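Local coordinates for D-ribulose-5-phosphate 3-epimerase, putative (Plasmodium falciparum, PDB 1TQX), which probably interconverts D-ribulose 5-phosphate and D-xylulose 5-phosphate, as a zinc-binding TIM-barrel epimerase, at residues A[60-64]-A[65-69]; A[158-161]-A[162-165]; A[180-183]-A[184-188]; A[211-214]-A[215-219]. All blocks are in the same frame, centred on the assembly; numbering follows the deposited sequence.

Interaction 1. Residues A[60-64]-A[65-69]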
# COMPACT_ATOMS: atom_id res chain seq x y z
N LYS A 60 2.19 3.23 -19.67
CA LYS A 60 2.76 3.65 -20.94
C LYS A 60 3.67 4.88 -20.79
O LYS A 60 4.57 5.10 -21.60
CB LYS A 60 1.62 3.98 -21.92
CG LYS A 60 2.08 4.40 -23.30
CD LYS A 60 0.97 5.09 -24.11
CE LYS A 60 -0.15 4.14 -24.53
NZ LYS A 60 -0.94 3.63 -23.37
N TYR A 61 3.44 5.67 -19.73
CA TYR A 61 4.21 6.89 -19.53
C TYR A 61 5.21 6.92 -18.38
O TYR A 61 5.84 7.96 -18.14
CB TYR A 61 3.23 8.06 -19.38
CG TYR A 61 2.23 8.14 -20.51
CD1 TYR A 61 0.93 7.68 -20.35
CD2 TYR A 61 2.60 8.65 -21.75
CE1 TYR A 61 0.01 7.71 -21.41
CE2 TYR A 61 1.70 8.69 -22.82
CZ TYR A 61 0.41 8.23 -22.64
OH TYR A 61 -0.48 8.28 -23.70
N THR A 62 5.37 5.81 -17.68
CA THR A 62 6.31 5.76 -16.56
C THR A 62 7.58 5.02 -16.96
O THR A 62 7.65 4.42 -18.03
CB THR A 62 5.70 5.05 -15.34
OG1 THR A 62 5.31 3.72 -15.71
CG2 THR A 62 4.49 5.81 -14.82
N LYS A 63 8.58 5.08 -16.09
CA LYS A 63 9.84 4.41 -16.36
C LYS A 63 10.13 3.31 -15.35
O LYS A 63 9.62 2.20 -15.48
CB LYS A 63 10.97 5.44 -16.37
CG LYS A 63 10.89 6.38 -17.57
CD LYS A 63 12.00 7.42 -17.58
CE LYS A 63 11.83 8.43 -16.46
NZ LYS A 63 12.81 9.55 -16.56
N SER A 64 10.93 3.61 -14.34
CA SER A 64 11.29 2.62 -13.34
C SER A 64 10.36 2.48 -12.14
O SER A 64 10.41 1.48 -11.43
CB SER A 64 12.70 2.89 -12.82
OG SER A 64 13.65 2.86 -13.87
N ILE A 65 9.49 3.46 -11.90
CA ILE A 65 8.64 3.40 -10.73
C ILE A 65 7.77 2.13 -10.62
O ILE A 65 7.12 1.71 -11.57
CB ILE A 65 7.78 4.68 -10.60
CG1 ILE A 65 7.34 4.86 -9.14
CG2 ILE A 65 6.57 4.62 -11.53
CD1 ILE A 65 6.94 6.28 -8.77
N PHE A 66 7.81 1.53 -9.43
CA PHE A 66 7.11 0.29 -9.06
C PHE A 66 5.60 0.53 -8.89
O PHE A 66 5.19 1.41 -8.13
CB PHE A 66 7.73 -0.20 -7.75
CG PHE A 66 7.26 -1.54 -7.27
CD1 PHE A 66 8.06 -2.67 -7.42
CD2 PHE A 66 6.08 -1.66 -6.52
CE1 PHE A 66 7.71 -3.89 -6.83
CE2 PHE A 66 5.72 -2.88 -5.93
CZ PHE A 66 6.54 -3.99 -6.08
N PHE A 67 4.78 -0.26 -9.59
CA PHE A 67 3.33 -0.12 -9.51
C PHE A 67 2.75 -0.92 -8.34
O PHE A 67 2.66 -2.15 -8.39
CB PHE A 67 2.68 -0.56 -10.83
CG PHE A 67 2.58 0.54 -11.86
CD1 PHE A 67 3.66 1.39 -12.12
CD2 PHE A 67 1.41 0.71 -12.59
CE1 PHE A 67 3.56 2.39 -13.10
CE2 PHE A 67 1.30 1.71 -13.57
CZ PHE A 67 2.37 2.55 -13.82
N ASP A 68 2.36 -0.21 -7.29
CA ASP A 68 1.80 -0.83 -6.09
C ASP A 68 0.29 -0.57 -6.04
O ASP A 68 -0.17 0.52 -5.70
CB ASP A 68 2.53 -0.24 -4.88
CG ASP A 68 1.97 -0.71 -3.56
OD1 ASP A 68 1.61 -1.90 -3.44
OD2 ASP A 68 1.92 0.13 -2.64
N VAL A 69 -0.48 -1.60 -6.39
CA VAL A 69 -1.94 -1.49 -6.45
C VAL A 69 -2.65 -2.02 -5.21
O VAL A 69 -2.54 -3.19 -4.87
CB VAL A 69 -2.50 -2.23 -7.69
CG1 VAL A 69 -3.98 -1.92 -7.85
CG2 VAL A 69 -1.73 -1.82 -8.95
O HOH W 1 6.88 1.97 -14.28
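Thr62 meets Phe67 and Ile65 where the loop bends back on itself just before the strand starts. The side-chain packing is a small cluster. Thr62 and Phe67 approach from opposite directions, and the methyl CG2 of Thr62 lies at the edge of the phenyl ring, in its plane, with Thr62 CG2 to Phe67 CE1 at 3.9 Å. Ile65 adds its short branch: Ile65 CG2 packs 3.9 Å from Thr62 CB, whereas the longer CG1 branch, trans to the backbone N (chi1 -157°), leads off away from the loop. The Thr62 hydroxyl comes at the same ring obliquely, with OG1 3.4 Å from Phe67 CE1. A chi1 of 58°, which sets OG1 between the backbone N and the carbonyl carbon, brings it there.

The polar part runs through one water. It accepts from Thr62 OG1 at 2.8 Å and donates both to Lys63 O at 3.0 Å and to Ile65 O at 2.7 Å. Two carbonyls on the inside of the bend and the threonine hydroxyl are thus tied together by a solvent molecule, in place of a direct bond between the two arms of the turn.

The bend links helix 52-58 to strand 66-72 of the barrel. Glu28 of helix 20-29 accepts from the backbone N of both Lys63 and Ile65, and Thr24 of that helix packs on Thr62 and Ile65. Strand 66-72 runs between strands 34-40 and 88-92, and on it Asp68 is hydrogen-bonded to the zinc ligand His36, a second-shell contact to the metal site.

Interaction 2. Residues A[158-161]-A[162-165]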
# COMPACT_ATOMS: atom_id res chain seq x y z
N HIS A 158 -2.71 6.16 16.01
CA HIS A 158 -1.53 5.69 16.72
C HIS A 158 -1.74 4.32 17.37
O HIS A 158 -0.77 3.59 17.60
CB HIS A 158 -1.13 6.71 17.79
CG HIS A 158 0.23 6.48 18.37
ND1 HIS A 158 0.56 5.35 19.09
CD2 HIS A 158 1.35 7.25 18.35
CE1 HIS A 158 1.82 5.43 19.48
NE2 HIS A 158 2.32 6.56 19.04
N ASP A 159 -2.99 3.96 17.65
CA ASP A 159 -3.27 2.68 18.28
C ASP A 159 -3.08 1.48 17.35
O ASP A 159 -3.27 0.33 17.77
CB ASP A 159 -4.69 2.69 18.87
CG ASP A 159 -5.77 2.79 17.81
OD1 ASP A 159 -5.54 3.45 16.77
OD2 ASP A 159 -6.86 2.23 18.03
N MET A 160 -2.70 1.73 16.10
CA MET A 160 -2.46 0.64 15.15
C MET A 160 -1.00 0.21 15.20
O MET A 160 -0.62 -0.79 14.59
CB MET A 160 -2.81 1.09 13.72
CG MET A 160 -4.30 1.33 13.49
SD MET A 160 -5.25 -0.20 13.61
CE MET A 160 -5.89 -0.12 15.31
N MET A 161 -0.17 0.96 15.93
CA MET A 161 1.24 0.63 16.01
C MET A 161 1.53 -0.73 16.64
O MET A 161 2.58 -1.32 16.39
CB MET A 161 2.01 1.73 16.76
CG MET A 161 2.06 3.05 16.01
SD MET A 161 2.69 2.87 14.32
CE MET A 161 1.15 2.66 13.41
N GLY A 162 0.60 -1.22 17.44
CA GLY A 162 0.78 -2.52 18.06
C GLY A 162 0.83 -3.60 17.00
O GLY A 162 1.58 -4.56 17.12
N LYS A 163 0.02 -3.43 15.95
CA LYS A 163 -0.01 -4.40 14.86
C LYS A 163 1.34 -4.43 14.15
O LYS A 163 1.86 -5.49 13.81
CB LYS A 163 -1.11 -4.06 13.85
CG LYS A 163 -2.51 -4.04 14.42
CD LYS A 163 -3.54 -3.84 13.32
CE LYS A 163 -4.95 -3.79 13.88
NZ LYS A 163 -5.95 -3.60 12.77
N VAL A 164 1.89 -3.24 13.92
CA VAL A 164 3.18 -3.10 13.25
C VAL A 164 4.29 -3.80 14.05
O VAL A 164 5.08 -4.56 13.48
CB VAL A 164 3.55 -1.61 13.05
CG1 VAL A 164 4.91 -1.49 12.35
CG2 VAL A 164 2.47 -0.92 12.21
N SER A 165 4.35 -3.55 15.36
CA SER A 165 5.38 -4.18 16.19
C SER A 165 5.23 -5.70 16.19
O SER A 165 6.23 -6.42 16.12
CB SER A 165 5.31 -3.66 17.63
OG SER A 165 5.73 -2.31 17.70
O HOH W 2 -2.37 -2.25 17.52
O HOH W 3 -0.67 0.47 19.68
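Met161, which packs against Val164 one turn on, also lays its CG over one face of the His158 imidazole, 4.1 Å above the ring plane and offset toward the rim. Beyond CG the Met161 chain bends twice, and this carries its methyl CE to 4.0 Å from Val164 CG2. The two side chains lie side by side and point the same way.

Met160 and Lys163 form a second parallel pair. The extended Lys163 chain (chi2 -174°) runs alongside the folded thioether of Met160, with Met160 SD 3.6 Å from Lys163 CE. The ammonium group ends beside the sulfur, Lys163 NZ 3.6 Å from Met160 SD, and is hydrogen-bonded to the carbonyls of Pro123 and Thr125.

In the backbone, Lys163 N makes a weak bond to Met160 O, whereas Ser165 N to Met161 O is a sound one at 3.0 Å and 167°. A water donates to Asp159 O at 2.7 Å and accepts weakly from Lys163 N.

Val164 packs on Ile176 and Val178 of strand 175-179, and Met161 on Ile189 of helix 184-193. This is a helix start in which the 3-10 turn 158-160 passes into helix 161-170, one of the outer helices of the TIM barrel.

Interaction 3. Residues A[180-183]-A[184-188]. With SO4 (sulfate ion), chain C.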
# COMPACT_ATOMS: atom_id res chain seq x y z
N GLY A 180 -2.49 5.79 5.62
CA GLY A 180 -3.54 6.57 6.26
C GLY A 180 -3.02 7.59 7.25
O GLY A 180 -2.66 7.25 8.38
N GLY A 181 -2.95 8.84 6.82
CA GLY A 181 -2.48 9.91 7.69
C GLY A 181 -0.98 9.97 7.93
O GLY A 181 -0.55 10.53 8.94
N LEU A 182 -0.19 9.41 7.03
CA LEU A 182 1.26 9.44 7.19
C LEU A 182 1.85 10.80 6.83
O LEU A 182 1.57 11.35 5.76
CB LEU A 182 1.94 8.36 6.33
CG LEU A 182 2.11 6.96 6.95
CD1 LEU A 182 2.96 7.06 8.21
CD2 LEU A 182 0.75 6.37 7.27
N ASN A 183 2.64 11.35 7.73
CA ASN A 183 3.32 12.62 7.49
C ASN A 183 4.71 12.46 8.10
O ASN A 183 5.07 11.36 8.51
CB ASN A 183 2.53 13.79 8.12
CG ASN A 183 2.24 13.60 9.59
OD1 ASN A 183 1.20 14.05 10.08
ND2 ASN A 183 3.14 12.94 10.29
N ILE A 184 5.51 13.52 8.15
CA ILE A 184 6.86 13.36 8.68
C ILE A 184 6.90 12.75 10.09
O ILE A 184 7.65 11.81 10.34
CB ILE A 184 7.63 14.71 8.67
CG1 ILE A 184 7.99 15.07 7.23
CG2 ILE A 184 8.91 14.61 9.52
CD1 ILE A 184 8.68 16.41 7.06
N GLU A 185 6.06 13.26 10.98
CA GLU A 185 6.03 12.76 12.35
C GLU A 185 5.49 11.34 12.52
O GLU A 185 6.05 10.55 13.28
CB GLU A 185 5.25 13.71 13.26
CG GLU A 185 5.37 13.35 14.74
CD GLU A 185 4.62 14.29 15.65
OE1 GLU A 185 4.75 14.15 16.88
OE2 GLU A 185 3.88 15.17 15.15
N THR A 186 4.40 11.02 11.82
CA THR A 186 3.82 9.68 11.95
C THR A 186 4.63 8.64 11.17
O THR A 186 4.47 7.43 11.40
CB THR A 186 2.33 9.64 11.54
OG1 THR A 186 2.18 10.07 10.18
CG2 THR A 186 1.52 10.56 12.46
N THR A 187 5.48 9.09 10.26
CA THR A 187 6.33 8.16 9.52
C THR A 187 7.42 7.71 10.50
O THR A 187 7.75 6.52 10.57
CB THR A 187 6.99 8.83 8.29
OG1 THR A 187 6.01 9.02 7.26
CG2 THR A 187 8.11 7.95 7.75
N GLU A 188 7.96 8.65 11.26
CA GLU A 188 8.99 8.32 12.24
C GLU A 188 8.41 7.36 13.27
O GLU A 188 9.06 6.39 13.66
CB GLU A 188 9.51 9.58 12.95
CG GLU A 188 10.73 9.30 13.84
CD GLU A 188 11.32 10.55 14.48
OE1 GLU A 188 12.35 10.42 15.17
OE2 GLU A 188 10.75 11.65 14.31
S SO4 C . -3.56 10.24 3.39
O1 SO4 C . -2.44 9.60 2.68
O2 SO4 C . -4.52 9.22 3.83
O3 SO4 C . -3.04 10.94 4.57
O4 SO4 C . -4.22 11.22 2.49
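Between Gly181, with its positive phi of 76°, and Thr186, the chain turns out of a loop into a helix whose N-cap is Asn183. The Thr186 hydroxyl is the hub of the turn. It donates to Gly181 O at 3.0 Å and accepts from Asn183 N at 2.8 Å, so Thr186 OG1 is used in both senses. A chi1 of 59°, with OG1 between its own backbone N and carbonyl carbon, turns the hydroxyl back to the loop. As Thr186 is the third residue after the N-cap, its bond to Asn183 N is the half of a capping box in which that side chain returns to the N-cap amide.

Asn183 O is gripped twice by Thr187. The backbone N of Thr187 comes nearly in line with the carbonyl bond at 2.9 Å, while Thr187 OG1 donates from above the carbonyl plane at 2.8 Å. The buried Leu182 crosses Thr186 obliquely, with its CD1 3.5 Å from Thr186 O and 3.7 Å from Thr187 OG1.

At the loop end of the turn, Gly181 N makes weak bonds to a sulfate, probably from the crystallisation liquor, which Gly153 N and Thr202 OG1 also hold. All three residues are predicted to bind substrate, consistent with the sulfate marking the place of its phosphate.

The turn joins strand 175-179 to helix 184-193. Leu182 and Thr187 pack on Ile198 of strand 197-200, and helix 210-223 lies against Ile184 and Thr187.

Interaction 4. Residues A[211-214]-A[215-219]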
# COMPACT_ATOMS: atom_id res chain seq x y z
N LYS A 211 9.96 16.97 -2.38
CA LYS A 211 11.19 16.20 -2.26
C LYS A 211 11.71 16.20 -0.83
O LYS A 211 12.23 15.19 -0.35
CB LYS A 211 12.25 16.73 -3.22
CG LYS A 211 13.49 15.86 -3.28
CD LYS A 211 14.39 16.22 -4.43
CE LYS A 211 15.67 15.39 -4.39
NZ LYS A 211 15.38 13.93 -4.31
N TYR A 212 11.58 17.34 -0.16
CA TYR A 212 12.02 17.45 1.24
C TYR A 212 11.27 16.44 2.09
O TYR A 212 11.86 15.73 2.89
CB TYR A 212 11.77 18.86 1.78
CG TYR A 212 11.79 18.95 3.29
CD1 TYR A 212 12.98 18.85 4.00
CD2 TYR A 212 10.61 19.12 4.01
CE1 TYR A 212 13.00 18.91 5.40
CE2 TYR A 212 10.61 19.18 5.40
CZ TYR A 212 11.80 19.07 6.09
OH TYR A 212 11.79 19.11 7.47
N VAL A 213 9.95 16.39 1.93
CA VAL A 213 9.13 15.47 2.71
C VAL A 213 9.50 14.01 2.42
O VAL A 213 9.66 13.21 3.35
CB VAL A 213 7.62 15.67 2.42
CG1 VAL A 213 6.80 14.61 3.16
CG2 VAL A 213 7.19 17.07 2.87
N ILE A 214 9.62 13.67 1.14
CA ILE A 214 9.98 12.31 0.75
C ILE A 214 11.33 11.88 1.33
O ILE A 214 11.45 10.81 1.92
CB ILE A 214 10.02 12.18 -0.80
CG1 ILE A 214 8.59 12.30 -1.36
CG2 ILE A 214 10.65 10.85 -1.22
CD1 ILE A 214 8.52 12.31 -2.88
N ASP A 215 12.36 12.72 1.15
CA ASP A 215 13.69 12.38 1.67
C ASP A 215 13.70 12.27 3.20
O ASP A 215 14.30 11.36 3.77
CB ASP A 215 14.73 13.42 1.24
CG ASP A 215 14.92 13.47 -0.26
OD1 ASP A 215 14.55 12.50 -0.95
OD2 ASP A 215 15.46 14.48 -0.77
N THR A 216 13.03 13.22 3.86
CA THR A 216 12.98 13.21 5.31
C THR A 216 12.36 11.91 5.79
O THR A 216 12.85 11.28 6.73
CB THR A 216 12.15 14.40 5.85
OG1 THR A 216 12.78 15.63 5.49
CG2 THR A 216 12.01 14.32 7.36
N MET A 217 11.27 11.51 5.14
CA MET A 217 10.58 10.27 5.50
C MET A 217 11.48 9.05 5.30
O MET A 217 11.56 8.19 6.17
CB MET A 217 9.32 10.08 4.64
CG MET A 217 8.17 11.07 4.90
SD MET A 217 6.79 10.76 3.75
CE MET A 217 5.41 11.53 4.62
N ARG A 218 12.16 8.98 4.16
CA ARG A 218 13.01 7.83 3.89
C ARG A 218 14.14 7.70 4.90
O ARG A 218 14.39 6.61 5.41
CB ARG A 218 13.58 7.91 2.47
CG ARG A 218 14.33 6.66 2.01
CD ARG A 218 14.59 6.72 0.51
NE ARG A 218 15.03 8.06 0.14
CZ ARG A 218 14.51 8.80 -0.82
NH1 ARG A 218 13.50 8.34 -1.56
NH2 ARG A 218 14.98 10.02 -1.04
N VAL A 219 14.82 8.80 5.19
CA VAL A 219 15.92 8.75 6.15
C VAL A 219 15.43 8.26 7.51
O VAL A 219 16.09 7.44 8.14
CB VAL A 219 16.58 10.14 6.32
CG1 VAL A 219 17.68 10.07 7.39
CG2 VAL A 219 17.18 10.59 5.00
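Tyr212 O takes two bonds from Thr216, which reach it from opposite faces of the carbonyl plane: the backbone N at 2.9 Å and the hydroxyl OG1 at 2.8 Å, the latter 37° out of the plane. The first torsion of Thr216 (chi1 -64°) folds OG1 back along the helix to that oxygen. The same OG1 sits over one face of the Tyr212 ring, offset toward the rim, with Thr216 OG1 3.3 Å from Tyr212 CE1. Since the hydroxyl proton is spent on the carbonyl, the contact with the ring is one of packing.

Charged groups make up another side of the helix. Asp215 lies between two bases: its OD2 forms a long salt bridge to Lys211 NZ at 3.6 Å, and its OD1 pairs with Arg218 NH2, a salt bridge modelled so short that its length is doubtful. The lysine chain is straight until chi4, 53°, bends the ammonium toward the carboxylate. This NZ is also bonded to Leu30 O, and Arg218 NH1 has a second salt bridge to Glu33, so the network ties the helix to the segment ahead of strand 34-40. With two positive groups nearby, Asp215 is probably ionised.

The apolar side is a methionine alongside a valine. Met217 and Val213 point the same way, with Met217 CE 3.7 Å from Val213 CG1.

Ile214 and Met217 both pack on Ile8 of strand 7-10. Contacts three and four residues apart, polar on one side and apolar on the other, are those of an amphipathic outer helix, here the last helix of the TIM barrel.

How the interactions relate
From the N terminus, the contacts follow in series, and none nests in or crosses another. Interaction 1 closes the loop that brings the chain from helix 52-58 into strand 66-72. Interaction 2 starts helix 161-170 after the loop from strand 141-145, and interaction 3 makes the next passage, from strand 175-179 into helix 184-193. Interaction 4 lies wholly within helix 210-223. Interactions 1 and 2 are on opposite sides of the chain's centre, their own centres about 29 Å apart. Interactions 3 and 4 touch directly: Met217 CE reaches Asn183 C at 3.7 Å, so the last helix packs against the start of helix 184-193, just after the loop that holds the sulfate.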